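Local coordinates for penicillin-binding protein PbpB (Mycobacterium tuberculosis, PDB 6KGU) that synthesises cross-linked peptidoglycan from lipid intermediates during cell-wall biogenesis and, as a member of the transpeptidase family, binds penicillin, at residues R346-L358 against A399-I412. Numbering follows the deposited sequence.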
loop_
_atom_site.group_PDB
_atom_site.type_symbol
_atom_site.label_atom_id
_atom_site.label_comp_id
_atom_site.label_asym_id
_atom_site.label_seq_id
_atom_site.Cartn_x
_atom_site.Cartn_y
_atom_site.Cartn_z
ATOM N N ARG A 346 -2.856 -4.737 -16.173
ATOM C CA ARG A 346 -1.873 -5.804 -16.013
ATOM C C ARG A 346 -0.473 -5.243 -15.823
ATOM O O ARG A 346 0.289 -5.736 -14.982
ATOM C CB ARG A 346 -1.916 -6.738 -17.225
ATOM C CG ARG A 346 -3.114 -7.663 -17.244
ATOM C CD ARG A 346 -2.758 -8.980 -16.583
ATOM N NE ARG A 346 -3.715 -9.325 -15.541
ATOM C CZ ARG A 346 -3.565 -10.340 -14.699
ATOM N NH1 ARG A 346 -2.492 -11.124 -14.778
ATOM N NH2 ARG A 346 -4.496 -10.566 -13.782
ATOM N N LYS A 347 -0.110 -4.205 -16.585
ATOM C CA LYS A 347 1.226 -3.640 -16.413
ATOM C C LYS A 347 1.397 -3.066 -15.012
ATOM O O LYS A 347 2.485 -3.144 -14.429
ATOM C CB LYS A 347 1.515 -2.572 -17.475
ATOM C CG LYS A 347 1.973 -3.133 -18.821
ATOM C CD LYS A 347 2.556 -2.052 -19.745
ATOM C CE LYS A 347 1.653 -0.812 -19.803
ATOM N NZ LYS A 347 2.044 0.221 -20.844
ATOM N N PHE A 348 0.332 -2.479 -14.456
ATOM C CA PHE A 348 0.387 -1.968 -13.097
ATOM C C PHE A 348 0.467 -3.079 -12.053
ATOM O O PHE A 348 0.564 -2.762 -10.863
ATOM C CB PHE A 348 -0.839 -1.081 -12.811
ATOM C CG PHE A 348 -0.628 0.383 -13.124
ATOM C CD1 PHE A 348 0.256 1.151 -12.373
ATOM C CD2 PHE A 348 -1.321 0.993 -14.158
ATOM C CE1 PHE A 348 0.435 2.520 -12.651
ATOM C CE2 PHE A 348 -1.150 2.353 -14.451
ATOM C CZ PHE A 348 -0.270 3.117 -13.698
ATOM N N GLY A 349 0.375 -4.351 -12.456
ATOM C CA GLY A 349 0.619 -5.480 -11.571
ATOM C C GLY A 349 -0.586 -6.030 -10.838
ATOM O O GLY A 349 -0.417 -6.865 -9.940
ATOM N N LEU A 350 -1.795 -5.606 -11.192
ATOM C CA LEU A 350 -2.979 -6.081 -10.492
ATOM C C LEU A 350 -3.275 -7.529 -10.866
ATOM O O LEU A 350 -2.949 -7.990 -11.961
ATOM C CB LEU A 350 -4.170 -5.183 -10.811
ATOM C CG LEU A 350 -3.867 -3.713 -10.474
ATOM C CD1 LEU A 350 -5.095 -2.823 -10.697
ATOM C CD2 LEU A 350 -3.335 -3.570 -9.027
ATOM N N GLY A 351 -3.873 -8.259 -9.931
ATOM C CA GLY A 351 -4.203 -9.659 -10.131
ATOM C C GLY A 351 -3.035 -10.614 -10.001
ATOM O O GLY A 351 -3.218 -11.821 -10.191
ATOM N N GLN A 352 -1.843 -10.119 -9.682
ATOM C CA GLN A 352 -0.643 -10.933 -9.587
ATOM C C GLN A 352 0.074 -10.625 -8.275
ATOM O O GLN A 352 0.197 -9.460 -7.886
ATOM C CB GLN A 352 0.301 -10.666 -10.800
ATOM C CG GLN A 352 -0.436 -10.450 -12.160
ATOM C CD GLN A 352 0.231 -9.387 -13.085
ATOM O OE1 GLN A 352 1.351 -9.587 -13.562
ATOM N NE2 GLN A 352 -0.471 -8.265 -13.339
ATOM N N ARG A 353 0.541 -11.672 -7.594
ATOM C CA ARG A 353 1.411 -11.498 -6.437
ATOM C C ARG A 353 2.650 -10.684 -6.795
ATOM O O ARG A 353 3.222 -10.830 -7.879
ATOM C CB ARG A 353 1.859 -12.854 -5.881
ATOM C CG ARG A 353 0.826 -13.534 -5.043
ATOM C CD ARG A 353 1.311 -14.903 -4.580
ATOM N NE ARG A 353 0.243 -15.565 -3.846
ATOM C CZ ARG A 353 -0.610 -16.430 -4.383
ATOM N NH1 ARG A 353 -0.511 -16.752 -5.669
ATOM N NH2 ARG A 353 -1.563 -16.972 -3.629
ATOM N N THR A 354 3.089 -9.844 -5.856
ATOM C CA THR A 354 4.269 -9.033 -6.095
ATOM C C THR A 354 5.557 -9.844 -5.993
ATOM O O THR A 354 6.569 -9.429 -6.563
ATOM C CB THR A 354 4.350 -7.876 -5.097
ATOM O OG1 THR A 354 4.560 -8.413 -3.785
ATOM C CG2 THR A 354 3.080 -7.016 -5.119
ATOM N N GLY A 355 5.542 -10.969 -5.271
ATOM C CA GLY A 355 6.777 -11.646 -4.910
ATOM C C GLY A 355 7.575 -10.948 -3.824
ATOM O O GLY A 355 8.806 -11.093 -3.770
ATOM N N VAL A 356 6.906 -10.202 -2.937
ATOM C CA VAL A 356 7.606 -9.373 -1.947
ATOM C C VAL A 356 8.443 -10.195 -0.973
ATOM O O VAL A 356 9.361 -9.655 -0.336
ATOM C CB VAL A 356 6.576 -8.492 -1.190
ATOM C CG1 VAL A 356 5.548 -9.367 -0.484
ATOM C CG2 VAL A 356 7.269 -7.571 -0.195
ATOM N N GLY A 357 8.168 -11.489 -0.838
ATOM C CA GLY A 357 8.903 -12.297 0.115
ATOM C C GLY A 357 8.248 -12.402 1.476
ATOM O O GLY A 357 8.950 -12.519 2.490
ATOM N N LEU A 358 6.923 -12.337 1.534
ATOM C CA LEU A 358 6.195 -12.460 2.782
ATOM C C LEU A 358 5.178 -13.586 2.666
ATOM O O LEU A 358 4.527 -13.713 1.626
ATOM C CB LEU A 358 5.468 -11.140 3.138
ATOM C CG LEU A 358 6.365 -9.968 3.571
ATOM C CD1 LEU A 358 5.622 -8.630 3.572
ATOM C CD2 LEU A 358 6.954 -10.254 4.940
ATOM N N ALA A 399 4.965 2.920 -9.297
ATOM C CA ALA A 399 5.304 2.970 -10.717
ATOM C C ALA A 399 5.310 4.406 -11.220
ATOM O O ALA A 399 6.208 4.824 -11.964
ATOM C CB ALA A 399 4.304 2.141 -11.532
ATOM N N ILE A 400 4.286 5.169 -10.831
ATOM C CA ILE A 400 4.162 6.554 -11.256
ATOM C C ILE A 400 5.198 7.419 -10.551
ATOM O O ILE A 400 5.755 8.354 -11.137
ATOM C CB ILE A 400 2.719 7.024 -10.975
ATOM C CG1 ILE A 400 1.744 6.318 -11.928
ATOM C CG2 ILE A 400 2.609 8.549 -11.037
ATOM C CD1 ILE A 400 2.027 6.620 -13.415
ATOM N N ALA A 401 5.467 7.121 -9.279
ATOM C CA ALA A 401 6.516 7.832 -8.553
ATOM C C ALA A 401 7.880 7.645 -9.223
ATOM O O ALA A 401 8.683 8.580 -9.287
ATOM C CB ALA A 401 6.569 7.328 -7.111
ATOM N N ASN A 402 8.153 6.444 -9.728
ATOM C CA ASN A 402 9.460 6.127 -10.302
ATOM C C ASN A 402 9.481 6.368 -11.808
ATOM O O ASN A 402 10.015 5.559 -12.578
ATOM C CB ASN A 402 9.830 4.683 -9.959
ATOM C CG ASN A 402 11.264 4.340 -10.311
ATOM O OD1 ASN A 402 12.190 5.135 -10.094
ATOM N ND2 ASN A 402 11.456 3.145 -10.865
ATOM N N ASP A 403 8.860 7.475 -12.246
ATOM C CA ASP A 403 8.945 7.931 -13.631
ATOM C C ASP A 403 8.435 6.871 -14.595
ATOM O O ASP A 403 8.954 6.714 -15.701
ATOM C CB ASP A 403 10.376 8.359 -13.992
ATOM C CG ASP A 403 10.642 9.831 -13.643
ATOM O OD1 ASP A 403 9.667 10.538 -13.297
ATOM O OD2 ASP A 403 11.805 10.276 -13.715
ATOM N N GLY A 404 7.405 6.138 -14.166
ATOM C CA GLY A 404 6.719 5.187 -15.018
ATOM C C GLY A 404 7.218 3.761 -14.924
ATOM O O GLY A 404 6.646 2.883 -15.576
ATOM N N VAL A 405 8.260 3.494 -14.144
ATOM C CA VAL A 405 8.849 2.160 -14.079
ATOM C C VAL A 405 8.455 1.519 -12.753
ATOM O O VAL A 405 8.927 1.927 -11.685
ATOM C CB VAL A 405 10.371 2.195 -14.251
ATOM C CG1 VAL A 405 10.927 0.807 -14.073
ATOM C CG2 VAL A 405 10.726 2.759 -15.627
ATOM N N ARG A 406 7.609 0.498 -12.827
ATOM C CA ARG A 406 7.195 -0.223 -11.636
ATOM C C ARG A 406 8.300 -1.169 -11.205
ATOM O O ARG A 406 8.841 -1.918 -12.026
ATOM C CB ARG A 406 5.914 -1.000 -11.907
ATOM C CG ARG A 406 5.280 -1.616 -10.654
ATOM C CD ARG A 406 3.859 -2.046 -10.945
ATOM N NE ARG A 406 3.756 -3.132 -11.920
ATOM C CZ ARG A 406 3.956 -4.422 -11.646
ATOM N NH1 ARG A 406 4.292 -4.812 -10.423
ATOM N NH2 ARG A 406 3.809 -5.331 -12.600
ATOM N N VAL A 407 8.648 -1.121 -9.925
ATOM C CA VAL A 407 9.628 -2.039 -9.356
ATOM C C VAL A 407 8.902 -2.842 -8.279
ATOM O O VAL A 407 8.544 -2.290 -7.227
ATOM C CB VAL A 407 10.852 -1.291 -8.795
ATOM C CG1 VAL A 407 11.900 -2.287 -8.248
ATOM C CG2 VAL A 407 11.488 -0.392 -9.875
ATOM N N PRO A 408 8.658 -4.132 -8.500
ATOM C CA PRO A 408 7.922 -4.939 -7.519
ATOM C C PRO A 408 8.537 -4.813 -6.135
ATOM O O PRO A 408 9.764 -4.889 -5.976
ATOM C CB PRO A 408 8.062 -6.363 -8.071
ATOM C CG PRO A 408 8.203 -6.154 -9.568
ATOM C CD PRO A 408 9.075 -4.921 -9.669
ATOM N N PRO A 409 7.721 -4.565 -5.115
ATOM C CA PRO A 409 8.265 -4.316 -3.778
ATOM C C PRO A 409 8.926 -5.552 -3.200
ATOM O O PRO A 409 8.523 -6.682 -3.473
ATOM C CB PRO A 409 7.029 -3.913 -2.959
ATOM C CG PRO A 409 5.881 -4.474 -3.707
ATOM C CD PRO A 409 6.255 -4.457 -5.153
ATOM N N ARG A 410 9.943 -5.317 -2.370
ATOM C CA ARG A 410 10.678 -6.377 -1.701
ATOM C C ARG A 410 10.910 -5.955 -0.261
ATOM O O ARG A 410 11.122 -4.770 0.021
ATOM C CB ARG A 410 12.049 -6.648 -2.387
ATOM C CG ARG A 410 11.963 -7.184 -3.816
ATOM C CD ARG A 410 11.437 -8.600 -3.789
ATOM N NE ARG A 410 11.383 -9.247 -5.100
ATOM C CZ ARG A 410 10.311 -9.304 -5.879
ATOM N NH1 ARG A 410 9.167 -8.727 -5.502
ATOM N NH2 ARG A 410 10.370 -9.953 -7.046
ATOM N N ILE A 411 10.900 -6.930 0.641
ATOM C CA ILE A 411 11.122 -6.655 2.051
ATOM C C ILE A 411 12.390 -7.311 2.583
ATOM O O ILE A 411 12.848 -6.930 3.675
ATOM C CB ILE A 411 9.902 -7.066 2.907
ATOM C CG1 ILE A 411 9.963 -6.380 4.293
ATOM C CG2 ILE A 411 9.846 -8.575 3.069
ATOM C CD1 ILE A 411 8.602 -6.181 4.945
ATOM N N ILE A 412 12.962 -8.268 1.861
ATOM C CA ILE A 412 14.251 -8.856 2.210
ATOM C C ILE A 412 15.319 -8.063 1.473
ATOM O O ILE A 412 15.354 -8.065 0.240
ATOM C CB ILE A 412 14.334 -10.339 1.833
ATOM C CG1 ILE A 412 13.064 -11.093 2.226
ATOM C CG2 ILE A 412 15.567 -10.953 2.493
ATOM C CD1 ILE A 412 12.814 -11.113 3.699
HETATM O O HOH W 1 8.403 -10.202 -8.936
HETATM O O HOH W 2 12.019 -9.611 -0.398
#
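The loop that follows helix 338-347 runs beside the chain leaving helix 390-401 and draws in along its length, from 7.2 Å between F348 CA and R406 CA to 4.3 Å between V356 CA and R410 CA. It illustrates how two irregular segments can be joined by arginines reaching for backbone carbonyls. R406, with CG anti to its N (chi1 -171°) and the chain bent at chi3, brings NE to K347 O at 2.8 Å, in the carbonyl plane on a lone pair; NH2 adds a weak bond to the same oxygen. One face of this guanidinium lies over G349 CA, 3.4 Å from NH2, at the Schellman motif that ends the helix. R410, bent at chi2 (-70°), has G355 O over one face of its guanidinium, its NH1 2.9 Å from T354 O and above that carbonyl's plane. The same NH1 also donates to P409 O, and water 1 links NH2 to T354 O, so the group is held from both segments. Beside it, the T354 and P409 side chains cross at about a right angle, CB and CG2 against CG and CD of the ring, while OG1 bonds E361. I411 N donates to V356 O at 3.3 Å, and water 2 joins that oxygen to I412 N. Apolar contacts close both ends: I400 CG1 meets the edge of the F348 ring 4.1 Å from CE1, and I411 CG2 sits 3.8 Å from L358 CG. Within the penicillin-binding transpeptidase domain, away from the aztreonam pocket, the arrangement joins the Schellman exit of helix 338-347 to strand 405-406 and the chain leading into strand 412-416.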